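Local atomic coordinates of phospholyase (Arthrobacter aurescens, PDB entry 5G4I), a protein that is a pyridoxal-phosphate-dependent phospholyase related to class III transaminases, assigned to the phosphate-eliminating breakdown of phosphoethanolamine. Residues 57-60 and 61-64; 49-52 and 53-57. All blocks are in the same frame, centred on the assembly; numbering follows the deposited sequence.

Contact 2 comes first along the chain, and contact 1 starts where it ends. They share Tyr57, and their centres lie about 13 Å apart. Contact 2 closes the hairpin of strands 48-51 and 56-59, which are neighbours in a mixed sheet. Contact 1 takes the chain off the end of strand 56-59 into the loop before helix 72-82. The two meet where Leu49 CD1 packs 3.6 Å from Asp59 OD2. The strand thus runs inward. The centre of contact 2 lies about 27 Å from the centre of the chain, that of contact 1 about 14 Å, near the cofactor and against the second subunit.

Contact 1 (57-60 and 61-64); sequences YLDG and YNNV. With PO4 (phosphate ion), chain D.
Asp59 reaches forward over Gly60 and binds Tyr61 and Asn62 with its carboxylate. This is a local contact, made where strand 56-59 gives way to loop.

Tyr61 comes first. Its N donates to Asp59 OD1 at 2.9 Å and meets that oxygen almost in line with the C-O bond. CG stands opposite the backbone N (chi1 173°), which carries the ring away from the turn and its hydroxyl to a bound phosphate ion. Phosphate O3 sits at the ring edge, near its plane. Tyr61 OH donates to O3 at 2.4 Å, a very short hydrogen bond whose exact length is doubtful. Arg414, Gln254 and Arg90 of the second subunit also bind the ion. Arg414 makes a cation-pi contact with the Tyr61 ring as well.

Asn62 follows, and it is bound twice. Its N gives a fairly straight bond, 2.9 Å, to the same Asp59 OD1, on the syn side. OD1 thus takes two backbone N-H groups. The amide of Asn62 stands across the carboxylate, the two planes 78° apart, and ND2 donates to Asp59 OD2 at 3.1 Å. OD2 lies close to the amide plane, while ND2 comes to it on the syn side, 32° out of the carboxylate plane. OD2 also accepts from His69, so several donors fix the rotation of this buried carboxylate. The Asn62 amide also reaches the second subunit: its OD1 binds His88 and its ND2 binds Tyr91 there.

The bond from Asp59 OD1 to Tyr61 N makes an Asx turn. The loop it shapes brings the Tyr61 side chain to about 9 Å from a bound pyridoxal phosphate and to a phosphate site at the dimer interface. The ion probably came from the crystallisation liquor, but its place is consistent with a subsite for a substrate phosphate.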
loop_
_atom_site.group_PDB
_atom_site.type_symbol
_atom_site.label_atom_id
_atom_site.label_comp_id
_atom_site.label_asym_id
_atom_site.label_seq_id
_atom_site.Cartn_x
_atom_site.Cartn_y
_atom_site.Cartn_z
ATOM N N TYR A 57 -21.588 2.493 22.085
ATOM C CA TYR A 57 -20.463 3.238 22.583
ATOM C C TYR A 57 -20.288 4.590 21.802
ATOM O O TYR A 57 -20.557 4.629 20.577
ATOM C CB TYR A 57 -19.116 2.471 22.421
ATOM C CG TYR A 57 -19.071 1.072 23.011
ATOM C CD1 TYR A 57 -19.659 0.029 22.321
ATOM C CD2 TYR A 57 -18.488 0.845 24.197
ATOM C CE1 TYR A 57 -19.651 -1.267 22.842
ATOM C CE2 TYR A 57 -18.400 -0.468 24.734
ATOM C CZ TYR A 57 -19.088 -1.456 24.079
ATOM O OH TYR A 57 -19.028 -2.746 24.599
ATOM N N LEU A 58 -19.803 5.569 22.545
ATOM C CA LEU A 58 -19.330 6.856 21.983
ATOM C C LEU A 58 -17.859 6.638 21.555
ATOM O O LEU A 58 -17.027 6.254 22.343
ATOM C CB LEU A 58 -19.435 7.977 23.014
ATOM C CG LEU A 58 -18.935 9.380 22.552
ATOM C CD1 LEU A 58 -19.667 9.885 21.362
ATOM C CD2 LEU A 58 -19.005 10.381 23.718
ATOM N N ASP A 59 -17.564 6.922 20.241
ATOM C CA ASP A 59 -16.204 6.814 19.698
ATOM C C ASP A 59 -15.346 8.014 20.043
ATOM O O ASP A 59 -15.531 9.070 19.410
ATOM C CB ASP A 59 -16.271 6.586 18.170
ATOM C CG ASP A 59 -14.929 6.172 17.546
ATOM O OD1 ASP A 59 -13.883 6.343 18.218
ATOM O OD2 ASP A 59 -15.010 5.684 16.393
ATOM N N GLY A 60 -14.470 7.910 21.052
ATOM C CA GLY A 60 -13.438 8.924 21.341
ATOM C C GLY A 60 -12.026 8.663 20.862
ATOM O O GLY A 60 -11.051 9.231 21.398
ATOM N N TYR A 61 -11.944 7.767 19.845
ATOM C CA TYR A 61 -10.642 7.227 19.419
ATOM C C TYR A 61 -10.326 7.215 17.932
ATOM O O TYR A 61 -9.164 7.413 17.548
ATOM C CB TYR A 61 -10.449 5.752 20.024
ATOM C CG TYR A 61 -9.202 5.031 19.517
ATOM C CD1 TYR A 61 -7.988 5.439 19.900
ATOM C CD2 TYR A 61 -9.326 4.156 18.464
ATOM C CE1 TYR A 61 -6.846 4.871 19.311
ATOM C CE2 TYR A 61 -8.207 3.611 17.864
ATOM C CZ TYR A 61 -7.033 3.978 18.360
ATOM O OH TYR A 61 -5.933 3.404 17.694
ATOM N N ASN A 62 -11.287 6.836 17.085
ATOM C CA ASN A 62 -10.961 6.498 15.676
ATOM C C ASN A 62 -10.874 7.710 14.760
ATOM O O ASN A 62 -11.850 8.435 14.587
ATOM C CB ASN A 62 -11.950 5.476 15.112
ATOM C CG ASN A 62 -11.726 4.092 15.760
ATOM O OD1 ASN A 62 -10.698 3.429 15.533
ATOM N ND2 ASN A 62 -12.595 3.769 16.750
ATOM N N ASN A 63 -9.690 7.895 14.129
ATOM C CA ASN A 63 -9.492 8.932 13.147
ATOM C C ASN A 63 -9.653 8.516 11.670
ATOM O O ASN A 63 -9.857 9.387 10.790
ATOM C CB ASN A 63 -8.144 9.604 13.281
ATOM C CG ASN A 63 -6.970 8.679 13.042
ATOM O OD1 ASN A 63 -7.083 7.462 13.052
ATOM N ND2 ASN A 63 -5.784 9.312 12.812
ATOM N N VAL A 64 -9.681 7.222 11.357
ATOM C CA VAL A 64 -9.909 6.776 10.018
ATOM C C VAL A 64 -11.313 7.198 9.489
ATOM O O VAL A 64 -11.435 7.716 8.346
ATOM C CB VAL A 64 -9.587 5.246 9.850
ATOM C CG1 VAL A 64 -10.113 4.721 8.533
ATOM C CG2 VAL A 64 -8.095 5.009 10.001
HETATM P P PO4 D . -3.646 4.466 15.768
HETATM O O1 PO4 D . -3.143 5.784 15.670
HETATM O O2 PO4 D . -5.097 4.265 15.336
HETATM O O3 PO4 D . -3.901 4.524 17.270
HETATM O O4 PO4 D . -2.776 3.302 15.371
#

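Contact 2 (49-52 and 53-57); sequences LTDA and QGKVY
Asp51 holds CG between its backbone N and carbonyl carbon (chi1 78°), which turns the carboxylate over the hairpin loop. Tyr57 sets CG beside its own backbone N (chi1 -54°), and the ring runs back along the hairpin to meet it. Tyr57 OH donates to Asp51 OD2 at 2.7 Å, on the anti side of that oxygen and tilted out of the carboxylate plane. The carboxylate and ring planes stand 65° apart, and Leu49 O lies at the ring edge.

Asp51 OD1 serves the loop backbone. Lys55 N comes to it from above the carboxylate plane at 3.0 Å, and Gln53 N makes a weak bond. A water joins Asp51 OD2 to Gln53 NE2. A lysine at Asp51 would probably leave Tyr57 OH and Lys55 N without their acceptors, and the ring less firmly fixed.

The loop is a type I turn from Asp51 to Gly54 with a G1 beta bulge. Gly54 N donates to Asp51 O at 3.0 Å, and Asp51 N donates to Lys55 O at 2.9 Å. Gly54 has a positive phi, where a side chain would strike the preceding carbonyl.

Beyond the bulge the strands pair regularly. Leu49 and Tyr57 form a hydrogen-bonded antiparallel pair, with Tyr57 N 2.8 Å from Leu49 O. Thr50 and Val56 form a non-hydrogen-bonded pair on the other face, where Thr50 OG1 lies 3.9 Å from Val56 CG2.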
loop_
_atom_site.group_PDB
_atom_site.type_symbol
_atom_site.label_atom_id
_atom_site.label_comp_id
_atom_site.label_asym_id
_atom_site.label_seq_id
_atom_site.Cartn_x
_atom_site.Cartn_y
_atom_site.Cartn_z
ATOM N N LEU A 49 -21.075 3.531 17.931
ATOM C CA LEU A 49 -20.750 2.153 17.547
ATOM C C LEU A 49 -21.511 1.138 18.373
ATOM O O LEU A 49 -21.702 1.385 19.551
ATOM C CB LEU A 49 -19.267 1.888 17.705
ATOM C CG LEU A 49 -18.336 2.568 16.673
ATOM C CD1 LEU A 49 -16.922 2.744 17.223
ATOM C CD2 LEU A 49 -18.411 1.802 15.330
ATOM N N THR A 50 -21.882 0.012 17.757
ATOM C CA THR A 50 -22.672 -1.038 18.420
ATOM C C THR A 50 -21.938 -2.379 18.334
ATOM O O THR A 50 -21.356 -2.751 17.261
ATOM C CB THR A 50 -24.029 -1.215 17.761
ATOM O OG1 THR A 50 -24.750 0.026 17.815
ATOM C CG2 THR A 50 -24.862 -2.283 18.515
ATOM N N ASP A 51 -21.779 -3.032 19.482
ATOM C CA ASP A 51 -21.154 -4.383 19.613
ATOM C C ASP A 51 -22.142 -5.533 19.321
ATOM O O ASP A 51 -23.302 -5.277 19.085
ATOM C CB ASP A 51 -20.279 -4.551 20.905
ATOM C CG ASP A 51 -21.067 -4.799 22.217
ATOM O OD1 ASP A 51 -22.262 -5.124 22.041
ATOM O OD2 ASP A 51 -20.437 -4.644 23.320
ATOM N N ALA A 52 -21.575 -6.740 19.244
ATOM C CA ALA A 52 -22.369 -7.931 18.846
ATOM C C ALA A 52 -23.450 -8.242 19.923
ATOM O O ALA A 52 -24.412 -8.966 19.574
ATOM C CB ALA A 52 -21.470 -9.136 18.598
ATOM N N GLN A 53 -23.271 -7.771 21.138
ATOM C CA GLN A 53 -24.308 -7.913 22.214
ATOM C C GLN A 53 -25.315 -6.785 22.259
ATOM O O GLN A 53 -26.224 -6.790 23.108
ATOM C CB GLN A 53 -23.634 -8.009 23.575
ATOM C CG GLN A 53 -22.698 -9.209 23.799
ATOM C CD GLN A 53 -21.434 -9.349 22.903
ATOM O OE1 GLN A 53 -21.229 -10.378 22.209
ATOM N NE2 GLN A 53 -20.616 -8.324 22.884
ATOM N N GLY A 54 -25.195 -5.779 21.384
ATOM C CA GLY A 54 -26.091 -4.662 21.324
ATOM C C GLY A 54 -25.738 -3.441 22.189
ATOM O O GLY A 54 -26.496 -2.482 22.221
ATOM N N LYS A 55 -24.591 -3.471 22.874
ATOM C CA LYS A 55 -24.139 -2.293 23.693
ATOM C C LYS A 55 -23.667 -1.191 22.745
ATOM O O LYS A 55 -22.941 -1.495 21.692
ATOM C CB LYS A 55 -23.023 -2.668 24.648
ATOM C CG LYS A 55 -22.506 -1.588 25.588
ATOM C CD LYS A 55 -21.642 -2.217 26.694
ATOM C CE LYS A 55 -20.808 -1.193 27.529
ATOM N NZ LYS A 55 -21.705 -0.320 28.257
ATOM N N VAL A 56 -24.027 0.036 23.056
ATOM C CA VAL A 56 -23.675 1.241 22.263
ATOM C C VAL A 56 -22.546 2.023 22.920
ATOM O O VAL A 56 -22.524 2.255 24.154
ATOM C CB VAL A 56 -24.920 2.125 22.035
ATOM C CG1 VAL A 56 -24.543 3.409 21.279
ATOM C CG2 VAL A 56 -25.973 1.380 21.293
ATOM N N TYR A 57 -21.588 2.493 22.085
ATOM C CA TYR A 57 -20.463 3.238 22.583
ATOM C C TYR A 57 -20.288 4.590 21.802
ATOM O O TYR A 57 -20.557 4.629 20.577
ATOM C CB TYR A 57 -19.116 2.471 22.421
ATOM C CG TYR A 57 -19.071 1.072 23.011
ATOM C CD1 TYR A 57 -19.659 0.029 22.321
ATOM C CD2 TYR A 57 -18.488 0.845 24.197
ATOM C CE1 TYR A 57 -19.651 -1.267 22.842
ATOM C CE2 TYR A 57 -18.400 -0.468 24.734
ATOM C CZ TYR A 57 -19.088 -1.456 24.079
ATOM O OH TYR A 57 -19.028 -2.746 24.599
HETATM O O HOH W 1 -20.913 -6.266 25.213
#